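Local structure of enoyl-CoA hydratase (Geobacillus kaustophilus, 2PPY) at residues I44-R48 with K96-Q102; I19-H25 with V55-D61. The protein probably catalyses the reversible hydration of enoyl-CoA thioesters in fatty acid beta-oxidation, as a hexameric member of the crotonase family. All blocks are in the same frame, centred on the assembly; numbering follows the deposited sequence.

Contact 1 (I44-R48 with K96-Q102); sequences IDDIR and KIARSPQ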
ATOM      1  N   ILE A  44      -5.622  28.580   5.541  1.00 20.76           N
ATOM      2  CA  ILE A  44      -5.427  27.271   6.149  1.00 18.98           C
ATOM      3  C   ILE A  44      -4.273  27.331   7.149  1.00 19.82           C
ATOM      4  O   ILE A  44      -4.421  26.901   8.298  1.00 22.01           O
ATOM      5  CB  ILE A  44      -5.133  26.198   5.077  1.00 17.33           C
ATOM      6  CG1 ILE A  44      -6.357  26.043   4.165  1.00 18.88           C
ATOM      7  CG2 ILE A  44      -4.798  24.877   5.739  1.00 15.76           C
ATOM      8  CD1 ILE A  44      -6.182  25.049   3.044  1.00 18.06           C
ATOM      9  N   ASP A  45      -3.132  27.871   6.722  1.00 14.96           N
ATOM     10  CA  ASP A  45      -1.977  27.979   7.613  1.00 21.87           C
ATOM     11  C   ASP A  45      -2.322  28.819   8.839  1.00 23.14           C
ATOM     12  O   ASP A  45      -2.006  28.445   9.970  1.00 29.03           O
ATOM     13  CB  ASP A  45      -0.775  28.602   6.893  1.00 20.79           C
ATOM     14  CG  ASP A  45      -0.126  27.653   5.908  1.00 23.22           C
ATOM     15  OD1 ASP A  45      -0.235  26.426   6.104  1.00 24.73           O
ATOM     16  OD2 ASP A  45       0.508  28.132   4.946  1.00 21.57           O
ATOM     17  N   ASP A  46      -2.973  29.955   8.610  1.00 20.36           N
ATOM     18  CA  ASP A  46      -3.368  30.831   9.707  1.00 23.89           C
ATOM     19  C   ASP A  46      -4.233  30.087  10.714  1.00 23.19           C
ATOM     20  O   ASP A  46      -3.965  30.109  11.913  1.00 24.74           O
ATOM     21  CB  ASP A  46      -4.159  32.027   9.188  1.00 25.86           C
ATOM     22  CG  ASP A  46      -4.698  32.889  10.314  1.00 32.26           C
ATOM     23  OD1 ASP A  46      -3.888  33.569  10.977  1.00 38.96           O
ATOM     24  OD2 ASP A  46      -5.926  32.875  10.547  1.00 30.12           O
ATOM     25  N   ILE A  47      -5.279  29.437  10.214  1.00 25.15           N
ATOM     26  CA  ILE A  47      -6.197  28.697  11.065  1.00 17.82           C
ATOM     27  C   ILE A  47      -5.509  27.572  11.830  1.00 21.69           C
ATOM     28  O   ILE A  47      -5.843  27.316  12.989  1.00 16.18           O
ATOM     29  CB  ILE A  47      -7.376  28.139  10.238  1.00 22.73           C
ATOM     30  CG1 ILE A  47      -8.191  29.309   9.668  1.00 23.52           C
ATOM     31  CG2 ILE A  47      -8.258  27.254  11.108  1.00 22.47           C
ATOM     32  CD1 ILE A  47      -9.277  28.914   8.697  1.00 21.29           C
ATOM     33  N   ARG A  48      -4.544  26.911  11.188  1.00 22.36           N
ATOM     34  CA  ARG A  48      -3.803  25.823  11.827  1.00 18.75           C
ATOM     35  C   ARG A  48      -3.072  26.324  13.065  1.00 19.57           C
ATOM     36  O   ARG A  48      -3.088  25.684  14.111  1.00 23.58           O
ATOM     37  CB  ARG A  48      -2.757  25.237  10.872  1.00 16.47           C
ATOM     38  CG  ARG A  48      -3.236  24.189   9.891  1.00 19.92           C
ATOM     39  CD  ARG A  48      -2.065  23.811   8.990  1.00 24.20           C
ATOM     40  NE  ARG A  48      -2.312  22.642   8.152  1.00 18.69           N
ATOM     41  CZ  ARG A  48      -1.372  22.059   7.416  1.00 21.24           C
ATOM     42  NH1 ARG A  48      -0.137  22.542   7.421  1.00 19.52           N
ATOM     43  NH2 ARG A  48      -1.659  20.992   6.684  1.00 23.03           N
ATOM     44  N   LYS A  96      -3.585  19.798   2.378  1.00 13.78           N
ATOM     45  CA  LYS A  96      -3.366  20.267   3.746  1.00 11.36           C
ATOM     46  C   LYS A  96      -4.560  20.115   4.696  1.00 12.10           C
ATOM     47  O   LYS A  96      -4.384  19.997   5.907  1.00 14.28           O
ATOM     48  CB  LYS A  96      -2.895  21.725   3.712  1.00 12.14           C
ATOM     49  CG  LYS A  96      -1.558  21.877   2.985  1.00 13.20           C
ATOM     50  CD  LYS A  96      -1.122  23.324   2.775  1.00 14.25           C
ATOM     51  CE  LYS A  96      -0.662  23.985   4.067  1.00 18.33           C
ATOM     52  NZ  LYS A  96       0.173  25.190   3.778  1.00 20.32           N
ATOM     53  N   ILE A  97      -5.770  20.103   4.147  1.00 12.79           N
ATOM     54  CA  ILE A  97      -6.976  19.976   4.960  1.00 15.97           C
ATOM     55  C   ILE A  97      -7.046  18.663   5.750  1.00 17.30           C
ATOM     56  O   ILE A  97      -7.344  18.665   6.945  1.00 23.78           O
ATOM     57  CB  ILE A  97      -8.247  20.115   4.075  1.00 15.63           C
ATOM     58  CG1 ILE A  97      -8.286  21.514   3.454  1.00 11.78           C
ATOM     59  CG2 ILE A  97      -9.503  19.885   4.910  1.00 16.83           C
ATOM     60  CD1 ILE A  97      -9.418  21.730   2.480  1.00 14.39           C
ATOM     61  N   ALA A  98      -6.769  17.545   5.089  1.00 13.08           N
ATOM     62  CA  ALA A  98      -6.808  16.247   5.753  1.00 14.95           C
ATOM     63  C   ALA A  98      -5.780  16.155   6.879  1.00 14.71           C
ATOM     64  O   ALA A  98      -5.932  15.354   7.795  1.00 14.15           O
ATOM     65  CB  ALA A  98      -6.568  15.135   4.738  1.00 15.00           C
ATOM     66  N   ARG A  99      -4.736  16.976   6.809  1.00 13.72           N
ATOM     67  CA  ARG A  99      -3.694  16.967   7.827  1.00 15.51           C
ATOM     68  C   ARG A  99      -3.942  17.979   8.943  1.00 14.53           C
ATOM     69  O   ARG A  99      -3.240  17.961   9.955  1.00 17.97           O
ATOM     70  CB  ARG A  99      -2.328  17.255   7.190  1.00  9.91           C
ATOM     71  CG  ARG A  99      -1.990  16.356   6.019  1.00 15.92           C
ATOM     72  CD  ARG A  99      -0.563  16.567   5.533  1.00  9.79           C
ATOM     73  NE  ARG A  99      -0.339  15.905   4.250  1.00  6.39           N
ATOM     74  CZ  ARG A  99      -0.114  16.544   3.106  1.00 14.55           C
ATOM     75  NH1 ARG A  99      -0.071  17.873   3.075  1.00  9.75           N
ATOM     76  NH2 ARG A  99       0.050  15.854   1.987  1.00 10.66           N
ATOM     77  N   SER A 100      -4.926  18.860   8.756  1.00 13.35           N
ATOM     78  CA  SER A 100      -5.245  19.897   9.743  1.00 14.50           C
ATOM     79  C   SER A 100      -6.064  19.409  10.943  1.00 18.10           C
ATOM     80  O   SER A 100      -6.897  18.515  10.820  1.00 16.29           O
ATOM     81  CB  SER A 100      -5.987  21.051   9.062  1.00 17.67           C
ATOM     82  OG  SER A 100      -5.195  21.632   8.039  1.00 16.06           O
ATOM     83  N   PRO A 101      -5.848  20.016  12.122  1.00 20.45           N
ATOM     84  CA  PRO A 101      -6.573  19.629  13.334  1.00 21.62           C
ATOM     85  C   PRO A 101      -8.067  19.916  13.257  1.00 20.56           C
ATOM     86  O   PRO A 101      -8.868  19.190  13.844  1.00 24.06           O
ATOM     87  CB  PRO A 101      -5.904  20.464  14.433  1.00 22.53           C
ATOM     88  CG  PRO A 101      -4.562  20.802  13.872  1.00 23.53           C
ATOM     89  CD  PRO A 101      -4.868  21.072  12.422  1.00 24.63           C
ATOM     90  N   GLN A 102      -8.433  20.981  12.545  1.00 18.37           N
ATOM     91  CA  GLN A 102      -9.835  21.380  12.417  1.00 20.88           C
ATOM     92  C   GLN A 102     -10.620  20.507  11.459  1.00 24.06           C
ATOM     93  O   GLN A 102     -10.072  19.983  10.488  1.00 17.80           O
ATOM     94  CB  GLN A 102      -9.972  22.820  11.899  1.00 24.05           C
ATOM     95  CG  GLN A 102      -9.420  23.922  12.776  1.00 24.19           C
ATOM     96  CD  GLN A 102      -7.921  24.058  12.664  1.00 27.48           C
ATOM     97  OE1 GLN A 102      -7.324  23.690  11.648  1.00 19.80           O
ATOM     98  NE2 GLN A 102      -7.300  24.607  13.702  1.00 18.85           N
TER
HETATM   99  O   HOH W   1      -6.617  24.630   9.084  1.00 21.66           O
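Lys96 reaches across to Asp45 where two helices of the crotonase fold, 34-48 and 80-99, come together near their C-terminal ends. Its chain bends at chi3 (73°), and NZ meets OD1 of Asp45 at 2.7 Å on the syn side of the carboxylate. A long, flexible lysine suits this place, since Asp45 itself leaves its helix pointing away from the partner; Asn41 OD1 takes a second bond from NZ. The Lys96 CE methylene lies over one face of the Arg48 guanidinium, 3.6 Å above its plane and toward the rim. Ile97 brings CG1 to 4.1 Å from CD1 of Ile44, the two branched chains crossing at about a right angle and both resting on Tyr104 of strand 103-108. Arg99 places its CB obliquely near the Arg48 guanidinium; Glu92 of the second subunit forms salt bridges with both arginines, which probably offsets their like charges at this subunit interface, and Arg99 also bonds Asn228 of the third subunit. The small hydroxyl of Ser100 fits beside the arginine: the N-H of Arg48 NE, lying in the guanidinium plane, points at Ser100 OG, 3.1 Å away and almost straight (175°). The same OG donates to Lys96 O, so this carbonyl is gripped twice, for Arg48 NH2 also reaches it, at 3.0 Å. Pro101 sets CD against Arg48 CG. Gln102, bent at chi2, lays its amide against Ile47, CD lying 3.6 Å from CG2, while NE2 bonds to Ile53 O. A water donates to both Gln102 OE1, at 2.8 Å, and Ile44 O.

Contact 2 (I19-H25 with V55-D61); sequences IAEIHLH and VVIVMSD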
ATOM      1  N   ILE A  19     -14.959  28.477  15.825  1.00 26.47           N
ATOM      2  CA  ILE A  19     -15.340  28.201  14.445  1.00 24.09           C
ATOM      3  C   ILE A  19     -14.818  29.294  13.522  1.00 26.39           C
ATOM      4  O   ILE A  19     -14.849  30.478  13.861  1.00 26.34           O
ATOM      5  CB  ILE A  19     -16.872  28.129  14.278  1.00 24.78           C
ATOM      6  CG1 ILE A  19     -17.440  26.985  15.120  1.00 28.21           C
ATOM      7  CG2 ILE A  19     -17.228  27.934  12.811  1.00 18.67           C
ATOM      8  CD1 ILE A  19     -18.954  26.923  15.121  1.00 18.38           C
ATOM      9  N   ALA A  20     -14.325  28.889  12.358  1.00 21.28           N
ATOM     10  CA  ALA A  20     -13.826  29.837  11.376  1.00 19.07           C
ATOM     11  C   ALA A  20     -14.616  29.613  10.103  1.00 21.11           C
ATOM     12  O   ALA A  20     -14.857  28.473   9.707  1.00 25.92           O
ATOM     13  CB  ALA A  20     -12.340  29.612  11.115  1.00 16.17           C
ATOM     14  N   GLU A  21     -15.046  30.697   9.473  1.00 21.62           N
ATOM     15  CA  GLU A  21     -15.797  30.578   8.238  1.00 21.12           C
ATOM     16  C   GLU A  21     -15.001  31.254   7.143  1.00 24.84           C
ATOM     17  O   GLU A  21     -14.630  32.419   7.262  1.00 22.34           O
ATOM     18  CB  GLU A  21     -17.168  31.249   8.346  1.00 21.29           C
ATOM     19  CG  GLU A  21     -18.014  30.797   9.516  1.00 25.27           C
ATOM     20  CD  GLU A  21     -19.465  31.226   9.374  1.00 25.61           C
ATOM     21  OE1 GLU A  21     -19.719  32.263   8.726  1.00 31.23           O
ATOM     22  OE2 GLU A  21     -20.353  30.534   9.916  1.00 26.86           O
ATOM     23  N   ILE A  22     -14.725  30.508   6.083  1.00 25.58           N
ATOM     24  CA  ILE A  22     -13.988  31.052   4.959  1.00 22.44           C
ATOM     25  C   ILE A  22     -15.024  31.346   3.883  1.00 26.23           C
ATOM     26  O   ILE A  22     -15.547  30.428   3.244  1.00 21.53           O
ATOM     27  CB  ILE A  22     -12.955  30.041   4.420  1.00 18.93           C
ATOM     28  CG1 ILE A  22     -12.018  29.594   5.548  1.00 14.55           C
ATOM     29  CG2 ILE A  22     -12.156  30.679   3.293  1.00 18.32           C
ATOM     30  CD1 ILE A  22     -10.983  28.549   5.131  1.00 18.31           C
ATOM     31  N   HIS A  23     -15.343  32.625   3.708  1.00 25.12           N
ATOM     32  CA  HIS A  23     -16.321  33.021   2.706  1.00 24.00           C
ATOM     33  C   HIS A  23     -15.632  33.319   1.390  1.00 24.80           C
ATOM     34  O   HIS A  23     -14.661  34.070   1.346  1.00 23.77           O
ATOM     35  CB  HIS A  23     -17.103  34.249   3.171  1.00 26.07           C
ATOM     36  CG  HIS A  23     -18.067  33.966   4.280  1.00 27.12           C
ATOM     37  ND1 HIS A  23     -19.434  34.059   4.121  1.00 28.88           N
ATOM     38  CD2 HIS A  23     -17.862  33.585   5.563  1.00 24.14           C
ATOM     39  CE1 HIS A  23     -20.028  33.750   5.260  1.00 32.53           C
ATOM     40  NE2 HIS A  23     -19.098  33.459   6.151  1.00 32.43           N
ATOM     41  N   LEU A  24     -16.139  32.721   0.319  1.00 26.88           N
ATOM     42  CA  LEU A  24     -15.574  32.921  -1.002  1.00 25.15           C
ATOM     43  C   LEU A  24     -16.363  33.985  -1.770  1.00 26.15           C
ATOM     44  O   LEU A  24     -17.583  33.899  -1.887  1.00 23.60           O
ATOM     45  CB  LEU A  24     -15.599  31.602  -1.780  1.00 25.36           C
ATOM     46  CG  LEU A  24     -15.017  30.369  -1.072  1.00 27.34           C
ATOM     47  CD1 LEU A  24     -15.140  29.152  -1.982  1.00 28.34           C
ATOM     48  CD2 LEU A  24     -13.564  30.611  -0.709  1.00 20.62           C
ATOM     49  N   HIS A  25     -15.658  34.990  -2.275  1.00 26.17           N
ATOM     50  CA  HIS A  25     -16.273  36.061  -3.053  1.00 29.83           C
ATOM     51  C   HIS A  25     -15.292  36.487  -4.141  1.00 31.33           C
ATOM     52  O   HIS A  25     -14.684  37.548  -4.064  1.00 33.27           O
ATOM     53  CB  HIS A  25     -16.636  37.264  -2.159  1.00 25.00           C
ATOM     54  CG  HIS A  25     -15.522  37.719  -1.265  1.00 19.13           C
ATOM     55  ND1 HIS A  25     -15.537  37.516   0.098  1.00 28.00           N
ATOM     56  CD2 HIS A  25     -14.371  38.380  -1.534  1.00 18.92           C
ATOM     57  CE1 HIS A  25     -14.443  38.032   0.630  1.00 20.70           C
ATOM     58  NE2 HIS A  25     -13.718  38.561  -0.340  1.00 23.39           N
ATOM     59  N   VAL A  55     -13.204  24.067  14.218  1.00 21.02           N
ATOM     60  CA  VAL A  55     -13.996  23.737  13.046  1.00 19.97           C
ATOM     61  C   VAL A  55     -13.905  24.830  11.990  1.00 19.62           C
ATOM     62  O   VAL A  55     -13.830  26.016  12.308  1.00 23.98           O
ATOM     63  CB  VAL A  55     -15.489  23.542  13.409  1.00 21.75           C
ATOM     64  CG1 VAL A  55     -16.276  23.131  12.172  1.00 17.63           C
ATOM     65  CG2 VAL A  55     -15.629  22.493  14.502  1.00 17.13           C
ATOM     66  N   VAL A  56     -13.909  24.426  10.728  1.00 23.88           N
ATOM     67  CA  VAL A  56     -13.850  25.389   9.640  1.00 18.56           C
ATOM     68  C   VAL A  56     -14.975  25.128   8.652  1.00 18.71           C
ATOM     69  O   VAL A  56     -15.149  24.007   8.174  1.00 20.27           O
ATOM     70  CB  VAL A  56     -12.514  25.320   8.880  1.00 22.69           C
ATOM     71  CG1 VAL A  56     -12.529  26.322   7.725  1.00 21.56           C
ATOM     72  CG2 VAL A  56     -11.354  25.609   9.825  1.00 12.84           C
ATOM     73  N   ILE A  57     -15.757  26.163   8.368  1.00 17.76           N
ATOM     74  CA  ILE A  57     -16.840  26.037   7.407  1.00 17.06           C
ATOM     75  C   ILE A  57     -16.465  26.839   6.169  1.00 17.77           C
ATOM     76  O   ILE A  57     -16.149  28.023   6.256  1.00 18.76           O
ATOM     77  CB  ILE A  57     -18.172  26.610   7.932  1.00 15.19           C
ATOM     78  CG1 ILE A  57     -18.591  25.914   9.223  1.00  9.83           C
ATOM     79  CG2 ILE A  57     -19.254  26.415   6.875  1.00 14.87           C
ATOM     80  CD1 ILE A  57     -19.833  26.535   9.866  1.00 13.19           C
ATOM     81  N   VAL A  58     -16.491  26.197   5.014  1.00 18.74           N
ATOM     82  CA  VAL A  58     -16.180  26.908   3.793  1.00 21.18           C
ATOM     83  C   VAL A  58     -17.505  27.159   3.087  1.00 22.51           C
ATOM     84  O   VAL A  58     -18.244  26.223   2.793  1.00 20.99           O
ATOM     85  CB  VAL A  58     -15.241  26.085   2.892  1.00 15.38           C
ATOM     86  CG1 VAL A  58     -14.905  26.871   1.629  1.00 16.89           C
ATOM     87  CG2 VAL A  58     -13.971  25.731   3.661  1.00  9.62           C
HETATM   88  N   MSE A  59     -17.823  28.430   2.858  1.00 20.73           N
HETATM   89  CA  MSE A  59     -19.060  28.787   2.176  1.00 23.82           C
HETATM   90  C   MSE A  59     -18.841  29.874   1.135  1.00 21.13           C
HETATM   91  O   MSE A  59     -17.766  30.463   1.055  1.00 20.03           O
HETATM   92  CB  MSE A  59     -20.146  29.205   3.179  1.00 28.39           C
HETATM   93  CG  MSE A  59     -19.672  29.977   4.396  1.00 36.74           C
HETATM   94 SE   MSE A  59     -21.165  30.538   5.528  1.00 48.92          SE
HETATM   95  CE  MSE A  59     -21.323  29.017   6.698  1.00 38.77           C
ATOM     96  N   SER A  60     -19.865  30.120   0.327  1.00 25.57           N
ATOM     97  CA  SER A  60     -19.793  31.111  -0.737  1.00 26.32           C
ATOM     98  C   SER A  60     -20.792  32.242  -0.543  1.00 27.61           C
ATOM     99  O   SER A  60     -21.920  32.011  -0.101  1.00 28.29           O
ATOM    100  CB  SER A  60     -20.054  30.431  -2.087  1.00 26.67           C
ATOM    101  OG  SER A  60     -20.144  31.373  -3.142  1.00 18.57           O
ATOM    102  N   ASP A  61     -20.375  33.460  -0.875  1.00 26.78           N
ATOM    103  CA  ASP A  61     -21.251  34.620  -0.754  1.00 27.52           C
ATOM    104  C   ASP A  61     -21.851  34.950  -2.112  1.00 30.27           C
ATOM    105  O   ASP A  61     -22.551  35.949  -2.261  1.00 35.43           O
ATOM    106  CB  ASP A  61     -20.489  35.843  -0.236  1.00 27.17           C
ATOM    107  CG  ASP A  61     -19.959  35.654   1.171  1.00 28.64           C
ATOM    108  OD1 ASP A  61     -20.653  35.019   1.997  1.00 31.61           O
ATOM    109  OD2 ASP A  61     -18.852  36.158   1.455  1.00 36.93           O
TER
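His23 and Met59, the latter a selenomethionine, lie side by side and point the same way, with Met59 CG over the centre of the imidazole face, 3.9 Å from its centroid, in a CH-pi contact. SE sits obliquely to the ring. Asp61 comes at the edge instead: His23 ND1 donates almost in the ring plane to OD1 at 2.6 Å, ring and carboxylate being 29° apart. NE2 donates to Glu21 OE1 at 2.9 Å, together fixing the ring's rotation. Histidine suits the place by offering an N-H to each acid, and the two acids probably favour its protonated form. An alanine in place of His23 would probably leave Asp61 and Glu21 each without its imidazole N-H and uncover the Met59 methylene. Arg198 and Arg194, from helix 193-205, pair with Glu21 and Asp61 respectively. These strands, 19-24 and 55-60, are parallel neighbours joined by helix 34-48 in a beta-alpha-beta crossover, their backbones bonded alternately from Ala20 N to Asp61 N. On the face toward that helix, small and branched residues fit together: Ile22 turns its CG1 arm anti to the carbonyl carbon (chi1 -56°), bringing CD1 obliquely to 3.8 Å from Val56 CG1. Leu24 CD1 meets Val58 CG1 at 4.3 Å.

Overall arrangement
The two contacts interlock along the chain: strand 19-24, helix 34-48 and strand 55-60 follow one another, so contact 2 pairs the strands and contact 1 packs the end of the helix between them against 96-102. Their centres lie about 14 Å apart, yet they touch. Ile47 CG2 comes within 3.7 Å of Val56 CG2, and Ile47 CD1 lies 4.0 Å from Ala20 CB, which seats the helix on both strands. From the other segment Gln102 CB also packs on Val56. Contact 1 reaches neighbouring subunits, whereas contact 2 touches no other chain. A PEG molecule, probably from crystallisation, lies about 3 Å from the Asp45 side chain.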